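Local coordinates for protein tRNA (adenine(22)-N(1))-methyltransferase (Bacillus subtilis, PDB 6Q56) that catalyses the S-adenosyl-L-methionine-dependent methylation of adenosine 22 in tRNA, forming N(1)-methyladenosine, at residues K115-L120 with V157-D162; W132-R137 with D162-Y167; Y138-E143 with V178-A183. The protein carries 2 engineered substitutions. All coordinates share one frame; numbering follows the deposited sequence.

Contact 1: residues K115-L120 with V157-D162; sequences KERLIL and VAEAGD
Leu-118 and Ala-158 face each other as a hydrogen-bonded antiparallel pair, where strand 151-159 runs antiparallel to the last of the parallel strands in a Rossmann-like methyltransferase sheet (order 3-2-1-4-5-7-6). Leu-118 N gives to Ala-158 O at 2.7 Å, and Ala-158 N returns a bond to Leu-118 O at 2.8 Å. Beside the second bond, Val-157 CA adds a CA-H...O contact to Leu-118 O, at 3.2 Å. One step on, Ile-119 and Val-157 form a non-hydrogen-bonded pair whose side chains lie next to each other and point the same way, with Ile-119 CG2 4.2 Å from Val-157 CG2.

At the start of strand 117-122 Arg-117 is paired with Glu-159 in a salt bridge whose detail is doubtful, because the place of Glu-159 OE2 is not sure. The guanidinium, reached through a chain that leaves with CG anti to the backbone N (chi1 168°) and bends at chi3, receives the carboxylate at its edge, the two planes 26° apart. On the same side chain, Arg-117 CD rests 3.9 Å from Val-157 CG1.

Outside this shell, strand 90-96 flanks the other edge of 117-120 through backbone bonds to Ile-91 and Ile-93, while Leu-133 packs on Leu-118 and Ala-158. Arg-117 NH1 donates to Tyr-16 O, which helps to hold the guanidinium.

Contact 2: residues W132-R137 with D162-Y167; sequences WLYKER and DRDAAY
A cation-pi stack of Arg-163 on Tyr-134 fastens the loop after strand 151-159 to the C-terminal end of helix 127-135. The guanidinium lies flat on the phenol ring, their planes 9° apart and centres 4.0 Å apart. Placed between its backbone N and carbonyl carbon (chi1 62°), CG of Arg-163 starts an extended chain that crosses the ring face, setting CD over the centroid at 3.5 Å. The same guanidinium also grips the helix: NH1 gives a fairly straight bond (158°) to Tyr-134 O at 2.6 Å, lying close to the guanidinium plane though tilted from the carbonyl plane.

The bond reaches a backbone carbonyl in the last turn of helix 127-135, on the surface of the Rossmann-like fold, and a water bound to Lys-135 O adds a weak link to Arg-163 NH1. At the ring edge Tyr-134 OH donates to the syn side of Asp-164 OD1 at 2.7 Å. A leucine replacing Tyr-134 would probably leave that Asp-164 oxygen without its donor and the guanidinium without a flat face to lie on. Across the opposite guanidinium face sits Arg-137 NH1, 3.6 Å from Arg-163 NH2, a like-charge approach that nearby Asp-162 may ease. Asp-162 OD1 itself accepts from Asp-164 N in an Asx turn.

Contact 3: residues Y138-E143 with V178-A183; sequences YALIDE and VGPFLA
Glu-143 accepts from Phe-181 and Leu-182, a carboxylate from the edge strand of the Rossmann-like methyltransferase sheet set against the N-terminus of helix 180-185. Its OE1 is met almost head-on by the Leu-182 N-H, at 3.0 Å and fairly straight (162°). The bond from Phe-181 N to the same oxygen is weak, strongly bent at 126°. Pro-180 N, also close, has no hydrogen to share; its ring meets the carboxylate through CD instead. The other oxygen, OE2, is taken by a salt bridge from Arg-130 NE, so both carboxylate oxygens have partners. The helix N-terminus and the arginine would together probably favour the ionised form. The extended chain of Glu-143 carries OE1 from the strand to the first N-H groups of the helix. Within the helix, Ala-183 N bonds back to Gly-179 O, Gly-179 being the N-cap residue; a CB at Gly-179 would run into Glu-143 OE1 and the carbonyl O of the preceding residue, so glycine is called for.

The strand carries a classic beta bulge, with Ile-141 and Asp-142 both opposite Val-157. Asp-142 OD1 receives Glu-143 N from above the carboxylate plane, while OD2 is hydrogen-bonded to Tyr-16 OH. Phe-181 lays its ring over the bulge: Asp-142 CA stands above the ring centre in a CH-pi contact at 4.0 Å. Alongside, Leu-140 CD1 touches Pro-180 CG at 3.8 Å. At the ring's edge, in its plane, Leu-140 O lies 3.1 Å from Phe-181 CE2.

Overall arrangement
From the N terminus, the first segments come in the order 115-120, 132-137 and 138-143, and their partners follow suit, so all three contacts cross. Contact 1 closes the excursion through helix 127-135 and strands 139-148 and 151-159, bringing the chain back beside strand 117-122. Contact 2 takes over at Asp-162, which both share, and closes the 24-residue span made largely of those two strands. Contact 3 closes the 34-residue span from the edge strand through strand 151-159 and helix 172-178, just before the long C-terminal helices. Leu-133 of contact 2 packs on Leu-118 and Ala-158 of contact 1, strand pairing through Ala-139 and Ile-141 links 1 to 3, and Tyr-167 against Pro-180 joins 2 to 3.

Contact 1: residues K115-L120 with V157-D162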
loop_
_atom_site.group_PDB
_atom_site.type_symbol
_atom_site.label_atom_id
_atom_site.label_comp_id
_atom_site.label_asym_id
_atom_site.label_seq_id
_atom_site.Cartn_x
_atom_site.Cartn_y
_atom_site.Cartn_z
ATOM N N LYS A 115 9.163 5.103 13.638
ATOM C CA LYS A 115 8.717 3.961 14.414
ATOM C C LYS A 115 7.267 3.596 14.175
ATOM O O LYS A 115 6.813 2.537 14.594
ATOM C CB LYS A 115 8.935 4.240 15.893
ATOM C CG LYS A 115 10.379 4.531 16.230
ATOM C CD LYS A 115 11.263 3.379 15.813
ATOM C CE LYS A 115 12.712 3.661 16.141
ATOM N NZ LYS A 115 13.158 4.923 15.499
ATOM N N GLU A 116 6.540 4.471 13.502
ATOM C CA GLU A 116 5.146 4.207 13.221
ATOM C C GLU A 116 5.057 3.020 12.292
ATOM O O GLU A 116 5.853 2.896 11.378
ATOM C CB GLU A 116 4.493 5.405 12.539
ATOM C CG GLU A 116 4.668 6.728 13.252
ATOM C CD GLU A 116 5.813 7.540 12.703
ATOM O OE1 GLU A 116 6.576 7.020 11.874
ATOM O OE2 GLU A 116 5.944 8.707 13.098
ATOM N N ARG A 117 4.089 2.146 12.519
ATOM C CA ARG A 117 3.915 1.014 11.631
ATOM C C ARG A 117 3.107 1.499 10.438
ATOM O O ARG A 117 2.070 2.128 10.600
ATOM C CB ARG A 117 3.183 -0.144 12.297
ATOM C CG ARG A 117 2.742 -1.197 11.301
ATOM C CD ARG A 117 2.087 -2.394 11.951
ATOM N NE ARG A 117 3.049 -3.209 12.665
ATOM C CZ ARG A 117 2.755 -4.347 13.276
ATOM N NH1 ARG A 117 1.521 -4.813 13.252
ATOM N NH2 ARG A 117 3.702 -5.017 13.903
ATOM N N LEU A 118 3.596 1.217 9.242
ATOM C CA LEU A 118 2.903 1.621 8.038
ATOM C C LEU A 118 2.191 0.420 7.447
ATOM O O LEU A 118 2.789 -0.621 7.247
ATOM C CB LEU A 118 3.871 2.206 7.018
ATOM C CG LEU A 118 4.708 3.411 7.442
ATOM C CD1 LEU A 118 5.639 3.827 6.318
ATOM C CD2 LEU A 118 3.840 4.574 7.866
ATOM N N ILE A 119 0.903 0.583 7.180
ATOM C CA ILE A 119 0.084 -0.456 6.590
ATOM C C ILE A 119 -0.471 0.163 5.324
ATOM O O ILE A 119 -1.442 0.910 5.347
ATOM C CB ILE A 119 -1.050 -0.896 7.517
ATOM C CG1 ILE A 119 -0.532 -1.071 8.938
ATOM C CG2 ILE A 119 -1.667 -2.185 7.012
ATOM C CD1 ILE A 119 -1.628 -1.176 9.966
ATOM N N LEU A 120 0.181 -0.144 4.217
ATOM C CA LEU A 120 -0.161 0.417 2.931
ATOM C C LEU A 120 -0.865 -0.564 2.011
ATOM O O LEU A 120 -0.404 -1.674 1.810
ATOM C CB LEU A 120 1.121 0.904 2.284
ATOM C CG LEU A 120 2.020 1.664 3.256
ATOM C CD1 LEU A 120 3.440 1.781 2.743
ATOM C CD2 LEU A 120 1.438 3.031 3.539
ATOM N N VAL A 157 3.124 -4.052 4.898
ATOM C CA VAL A 157 3.303 -3.653 6.274
ATOM C C VAL A 157 4.768 -3.410 6.524
ATOM O O VAL A 157 5.597 -4.261 6.251
ATOM C CB VAL A 157 2.811 -4.728 7.239
ATOM C CG1 VAL A 157 3.049 -4.296 8.670
ATOM C CG2 VAL A 157 1.351 -5.034 6.979
ATOM N N ALA A 158 5.078 -2.234 7.037
ATOM C CA ALA A 158 6.451 -1.879 7.302
ATOM C C ALA A 158 6.629 -1.147 8.616
ATOM O O ALA A 158 5.736 -0.476 9.100
ATOM C CB ALA A 158 6.993 -1.041 6.165
ATOM N N GLU A 159 7.823 -1.298 9.171
ATOM C CA GLU A 159 8.223 -0.669 10.420
ATOM C C GLU A 159 9.715 -0.381 10.333
ATOM O O GLU A 159 10.394 -0.921 9.471
ATOM C CB GLU A 159 7.955 -1.593 11.602
ATOM C CG GLU A 159 6.525 -1.583 12.096
ATOM C CD GLU A 159 6.269 -2.607 13.179
ATOM O OE1 GLU A 159 7.213 -3.285 13.605
ATOM O OE2 GLU A 159 5.112 -2.727 13.604
ATOM N N ALA A 160 10.238 0.460 11.212
ATOM C CA ALA A 160 11.657 0.733 11.170
ATOM C C ALA A 160 12.374 -0.585 11.394
ATOM O O ALA A 160 11.965 -1.384 12.222
ATOM C CB ALA A 160 12.056 1.743 12.227
ATOM N N GLY A 161 13.438 -0.806 10.641
ATOM C CA GLY A 161 14.211 -2.020 10.745
ATOM C C GLY A 161 15.243 -2.119 9.644
ATOM O O GLY A 161 15.602 -1.127 9.028
ATOM N N ASP A 162 15.718 -3.334 9.412
ATOM C CA ASP A 162 16.719 -3.610 8.397
ATOM C C ASP A 162 16.036 -3.862 7.068
ATOM O O ASP A 162 15.459 -4.912 6.851
ATOM C CB ASP A 162 17.545 -4.824 8.817
ATOM C CG ASP A 162 18.529 -5.267 7.761
ATOM O OD1 ASP A 162 18.677 -4.603 6.726
ATOM O OD2 ASP A 162 19.165 -6.306 7.980
#

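Contact 2: residues W132-R137 with D162-Y167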
loop_
_atom_site.group_PDB
_atom_site.type_symbol
_atom_site.label_atom_id
_atom_site.label_comp_id
_atom_site.label_asym_id
_atom_site.label_seq_id
_atom_site.Cartn_x
_atom_site.Cartn_y
_atom_site.Cartn_z
ATOM N N TRP A 132 10.244 3.381 -2.139
ATOM C CA TRP A 132 10.269 4.451 -1.160
ATOM C C TRP A 132 10.651 3.916 0.213
ATOM O O TRP A 132 11.464 4.500 0.901
ATOM C CB TRP A 132 8.922 5.156 -1.084
ATOM C CG TRP A 132 8.954 6.312 -0.177
ATOM C CD1 TRP A 132 9.302 7.580 -0.490
ATOM C CD2 TRP A 132 8.656 6.307 1.214
ATOM N NE1 TRP A 132 9.229 8.375 0.616
ATOM C CE2 TRP A 132 8.835 7.614 1.680
ATOM C CE3 TRP A 132 8.250 5.324 2.111
ATOM C CZ2 TRP A 132 8.621 7.964 2.999
ATOM C CZ3 TRP A 132 8.040 5.674 3.416
ATOM C CH2 TRP A 132 8.223 6.980 3.850
ATOM N N LEU A 133 10.054 2.800 0.600
ATOM C CA LEU A 133 10.333 2.186 1.888
ATOM C C LEU A 133 11.807 1.847 2.041
ATOM O O LEU A 133 12.417 2.126 3.064
ATOM C CB LEU A 133 9.519 0.908 2.062
ATOM C CG LEU A 133 8.035 1.063 2.331
ATOM C CD1 LEU A 133 7.402 -0.306 2.434
ATOM C CD2 LEU A 133 7.787 1.866 3.590
ATOM N N TYR A 134 12.374 1.245 1.013
ATOM C CA TYR A 134 13.772 0.854 1.040
ATOM C C TYR A 134 14.696 2.057 1.200
ATOM O O TYR A 134 15.824 1.928 1.634
ATOM C CB TYR A 134 14.128 0.080 -0.227
ATOM C CG TYR A 134 15.488 -0.538 -0.189
ATOM C CD1 TYR A 134 15.676 -1.808 0.311
ATOM C CD2 TYR A 134 16.589 0.153 -0.643
ATOM C CE1 TYR A 134 16.928 -2.377 0.353
ATOM C CE2 TYR A 134 17.845 -0.403 -0.602
ATOM C CZ TYR A 134 18.007 -1.671 -0.108
ATOM O OH TYR A 134 19.252 -2.228 -0.073
ATOM N N LYS A 135 14.255 3.178 0.661
ATOM C CA LYS A 135 15.053 4.381 0.645
ATOM C C LYS A 135 15.005 5.101 1.967
ATOM O O LYS A 135 15.976 5.704 2.378
ATOM C CB LYS A 135 14.581 5.294 -0.487
ATOM C CG LYS A 135 14.988 6.748 -0.362
ATOM C CD LYS A 135 14.538 7.568 -1.554
ATOM C CE LYS A 135 13.068 7.935 -1.470
ATOM N NZ LYS A 135 12.809 9.069 -0.552
ATOM N N GLU A 136 13.853 5.056 2.627
ATOM C CA GLU A 136 13.689 5.728 3.909
ATOM C C GLU A 136 14.032 4.784 5.051
ATOM O O GLU A 136 13.702 5.047 6.208
ATOM C CB GLU A 136 12.255 6.236 4.065
ATOM C CG GLU A 136 11.828 7.225 2.993
ATOM C CD GLU A 136 12.658 8.494 3.006
ATOM O OE1 GLU A 136 13.507 8.641 3.911
ATOM O OE2 GLU A 136 12.462 9.344 2.113
ATOM N N ARG A 137 14.698 3.683 4.720
ATOM C CA ARG A 137 15.294 2.415 5.302
ATOM C C ARG A 137 14.323 1.406 5.989
ATOM O O ARG A 137 14.745 0.383 6.530
ATOM C CB ARG A 137 16.551 2.661 6.196
ATOM C CG ARG A 137 17.703 3.337 5.470
ATOM C CD ARG A 137 18.893 3.549 6.392
ATOM N NE ARG A 137 19.408 2.291 6.923
ATOM C CZ ARG A 137 20.352 1.563 6.337
ATOM N NH1 ARG A 137 20.890 1.967 5.194
ATOM N NH2 ARG A 137 20.760 0.430 6.892
ATOM N N ASP A 162 15.718 -3.334 9.412
ATOM C CA ASP A 162 16.719 -3.610 8.397
ATOM C C ASP A 162 16.036 -3.862 7.068
ATOM O O ASP A 162 15.459 -4.912 6.851
ATOM C CB ASP A 162 17.545 -4.824 8.817
ATOM C CG ASP A 162 18.529 -5.267 7.761
ATOM O OD1 ASP A 162 18.677 -4.603 6.726
ATOM O OD2 ASP A 162 19.165 -6.306 7.980
ATOM N N ARG A 163 16.128 -2.880 6.187
ATOM C CA ARG A 163 15.505 -2.934 4.864
ATOM C C ARG A 163 15.846 -4.131 3.971
ATOM O O ARG A 163 15.035 -4.527 3.145
ATOM C CB ARG A 163 15.818 -1.658 4.091
ATOM C CG ARG A 163 17.292 -1.431 3.836
ATOM C CD ARG A 163 17.502 -0.136 3.090
ATOM N NE ARG A 163 18.881 0.073 2.691
ATOM C CZ ARG A 163 19.284 1.116 1.982
ATOM N NH1 ARG A 163 18.410 2.019 1.595
ATOM N NH2 ARG A 163 20.552 1.253 1.653
ATOM N N ASP A 164 17.038 -4.691 4.126
ATOM C CA ASP A 164 17.466 -5.821 3.312
ATOM C C ASP A 164 16.924 -7.156 3.801
ATOM O O ASP A 164 16.777 -8.090 3.032
ATOM C CB ASP A 164 18.990 -5.899 3.289
ATOM C CG ASP A 164 19.621 -4.842 2.407
ATOM O OD1 ASP A 164 19.012 -4.469 1.391
ATOM O OD2 ASP A 164 20.736 -4.396 2.729
ATOM N N ALA A 165 16.647 -7.239 5.092
ATOM C CA ALA A 165 16.166 -8.475 5.696
ATOM C C ALA A 165 15.086 -9.194 4.901
ATOM O O ALA A 165 15.227 -10.359 4.564
ATOM C CB ALA A 165 15.675 -8.212 7.106
ATOM N N ALA A 166 14.000 -8.494 4.622
ATOM C CA ALA A 166 12.877 -9.073 3.896
ATOM C C ALA A 166 13.256 -9.523 2.493
ATOM O O ALA A 166 12.597 -10.375 1.914
ATOM C CB ALA A 166 11.724 -8.087 3.835
ATOM N N TYR A 167 14.321 -8.948 1.955
ATOM C CA TYR A 167 14.768 -9.278 0.612
ATOM C C TYR A 167 15.836 -10.352 0.552
ATOM O O TYR A 167 16.381 -10.624 -0.501
ATOM C CB TYR A 167 15.252 -8.025 -0.090
ATOM C CG TYR A 167 14.144 -7.052 -0.343
ATOM C CD1 TYR A 167 13.305 -7.208 -1.419
ATOM C CD2 TYR A 167 13.926 -5.992 0.503
ATOM C CE1 TYR A 167 12.283 -6.326 -1.657
ATOM C CE2 TYR A 167 12.909 -5.102 0.275
ATOM C CZ TYR A 167 12.088 -5.279 -0.807
ATOM O OH TYR A 167 11.074 -4.404 -1.041
HETATM O O HOH W 1 18.800 5.306 1.006
#

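Contact 3: residues Y138-E143 with V178-A183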
loop_
_atom_site.group_PDB
_atom_site.type_symbol
_atom_site.label_atom_id
_atom_site.label_comp_id
_atom_site.label_asym_id
_atom_site.label_seq_id
_atom_site.Cartn_x
_atom_site.Cartn_y
_atom_site.Cartn_z
ATOM N N TYR A 138 13.037 1.733 5.944
ATOM C CA TYR A 138 12.005 0.898 6.540
ATOM C C TYR A 138 12.207 -0.568 6.180
ATOM O O TYR A 138 12.883 -0.897 5.206
ATOM C CB TYR A 138 10.618 1.356 6.084
ATOM C CG TYR A 138 10.259 2.755 6.533
ATOM C CD1 TYR A 138 9.647 2.975 7.760
ATOM C CD2 TYR A 138 10.530 3.854 5.730
ATOM C CE1 TYR A 138 9.317 4.251 8.175
ATOM C CE2 TYR A 138 10.203 5.134 6.136
ATOM C CZ TYR A 138 9.597 5.327 7.359
ATOM O OH TYR A 138 9.269 6.600 7.769
ATOM N N ALA A 139 11.610 -1.440 6.982
ATOM C CA ALA A 139 11.701 -2.862 6.780
ATOM C C ALA A 139 10.298 -3.423 6.607
ATOM O O ALA A 139 9.417 -3.177 7.419
ATOM C CB ALA A 139 12.383 -3.512 7.959
ATOM N N LEU A 140 10.095 -4.183 5.544
ATOM C CA LEU A 140 8.809 -4.799 5.306
ATOM C C LEU A 140 8.718 -5.954 6.265
ATOM O O LEU A 140 9.559 -6.838 6.245
ATOM C CB LEU A 140 8.706 -5.320 3.876
ATOM C CG LEU A 140 8.212 -4.358 2.810
ATOM C CD1 LEU A 140 8.581 -4.883 1.434
ATOM C CD2 LEU A 140 6.715 -4.163 2.935
ATOM N N ILE A 141 7.705 -5.963 7.109
ATOM C CA ILE A 141 7.567 -7.048 8.056
ATOM C C ILE A 141 6.549 -8.071 7.594
ATOM O O ILE A 141 6.506 -9.173 8.111
ATOM C CB ILE A 141 7.246 -6.546 9.466
ATOM C CG1 ILE A 141 5.946 -5.753 9.482
ATOM C CG2 ILE A 141 8.391 -5.693 9.970
ATOM C CD1 ILE A 141 5.565 -5.280 10.861
ATOM N N ASP A 142 5.739 -7.709 6.610
ATOM C CA ASP A 142 4.758 -8.636 6.065
ATOM C C ASP A 142 4.051 -8.059 4.860
ATOM O O ASP A 142 3.967 -6.854 4.682
ATOM C CB ASP A 142 3.730 -9.071 7.106
ATOM C CG ASP A 142 3.016 -10.367 6.719
ATOM O OD1 ASP A 142 3.441 -11.027 5.758
ATOM O OD2 ASP A 142 2.033 -10.728 7.378
ATOM N N GLU A 143 3.545 -8.963 4.041
ATOM C CA GLU A 143 2.815 -8.627 2.842
ATOM C C GLU A 143 1.741 -9.660 2.630
ATOM O O GLU A 143 1.924 -10.824 2.947
ATOM C CB GLU A 143 3.710 -8.698 1.616
ATOM C CG GLU A 143 4.795 -7.659 1.502
ATOM C CD GLU A 143 5.610 -7.853 0.241
ATOM O OE1 GLU A 143 6.033 -8.988 -0.025
ATOM O OE2 GLU A 143 5.814 -6.873 -0.481
ATOM N N VAL A 178 7.299 -7.401 -7.236
ATOM C CA VAL A 178 6.243 -8.333 -6.901
ATOM C C VAL A 178 6.025 -8.547 -5.416
ATOM O O VAL A 178 4.995 -9.059 -5.017
ATOM C CB VAL A 178 6.489 -9.688 -7.580
ATOM C CG1 VAL A 178 6.635 -9.496 -9.076
ATOM C CG2 VAL A 178 7.724 -10.359 -7.021
ATOM N N GLY A 179 6.984 -8.154 -4.598
ATOM C CA GLY A 179 6.856 -8.334 -3.170
ATOM C C GLY A 179 7.715 -9.481 -2.695
ATOM O O GLY A 179 7.532 -10.622 -3.101
ATOM N N PRO A 180 8.670 -9.189 -1.824
ATOM C CA PRO A 180 9.555 -10.234 -1.310
ATOM C C PRO A 180 8.806 -11.336 -0.574
ATOM O O PRO A 180 9.073 -12.500 -0.804
ATOM C CB PRO A 180 10.484 -9.481 -0.361
ATOM C CG PRO A 180 9.801 -8.204 -0.054
ATOM C CD PRO A 180 8.946 -7.876 -1.223
ATOM N N PHE A 181 7.885 -10.967 0.301
ATOM C CA PHE A 181 7.114 -11.945 1.044
ATOM C C PHE A 181 6.178 -12.647 0.087
ATOM O O PHE A 181 6.058 -13.861 0.100
ATOM C CB PHE A 181 6.300 -11.278 2.147
ATOM C CG PHE A 181 7.117 -10.830 3.318
ATOM C CD1 PHE A 181 7.413 -11.703 4.338
ATOM C CD2 PHE A 181 7.580 -9.537 3.400
ATOM C CE1 PHE A 181 8.164 -11.297 5.419
ATOM C CE2 PHE A 181 8.330 -9.125 4.475
ATOM C CZ PHE A 181 8.626 -10.005 5.485
ATOM N N LEU A 182 5.514 -11.863 -0.746
ATOM C CA LEU A 182 4.575 -12.408 -1.709
ATOM C C LEU A 182 5.258 -13.429 -2.598
ATOM O O LEU A 182 4.703 -14.472 -2.892
ATOM C CB LEU A 182 3.956 -11.289 -2.536
ATOM C CG LEU A 182 3.202 -10.282 -1.676
ATOM C CD1 LEU A 182 2.583 -9.184 -2.513
ATOM C CD2 LEU A 182 2.159 -10.978 -0.822
ATOM N N ALA A 183 6.471 -13.109 -3.017
ATOM C CA ALA A 183 7.243 -13.987 -3.881
ATOM C C ALA A 183 7.499 -15.341 -3.233
ATOM O O ALA A 183 7.400 -16.358 -3.886
ATOM C CB ALA A 183 8.557 -13.334 -4.266
#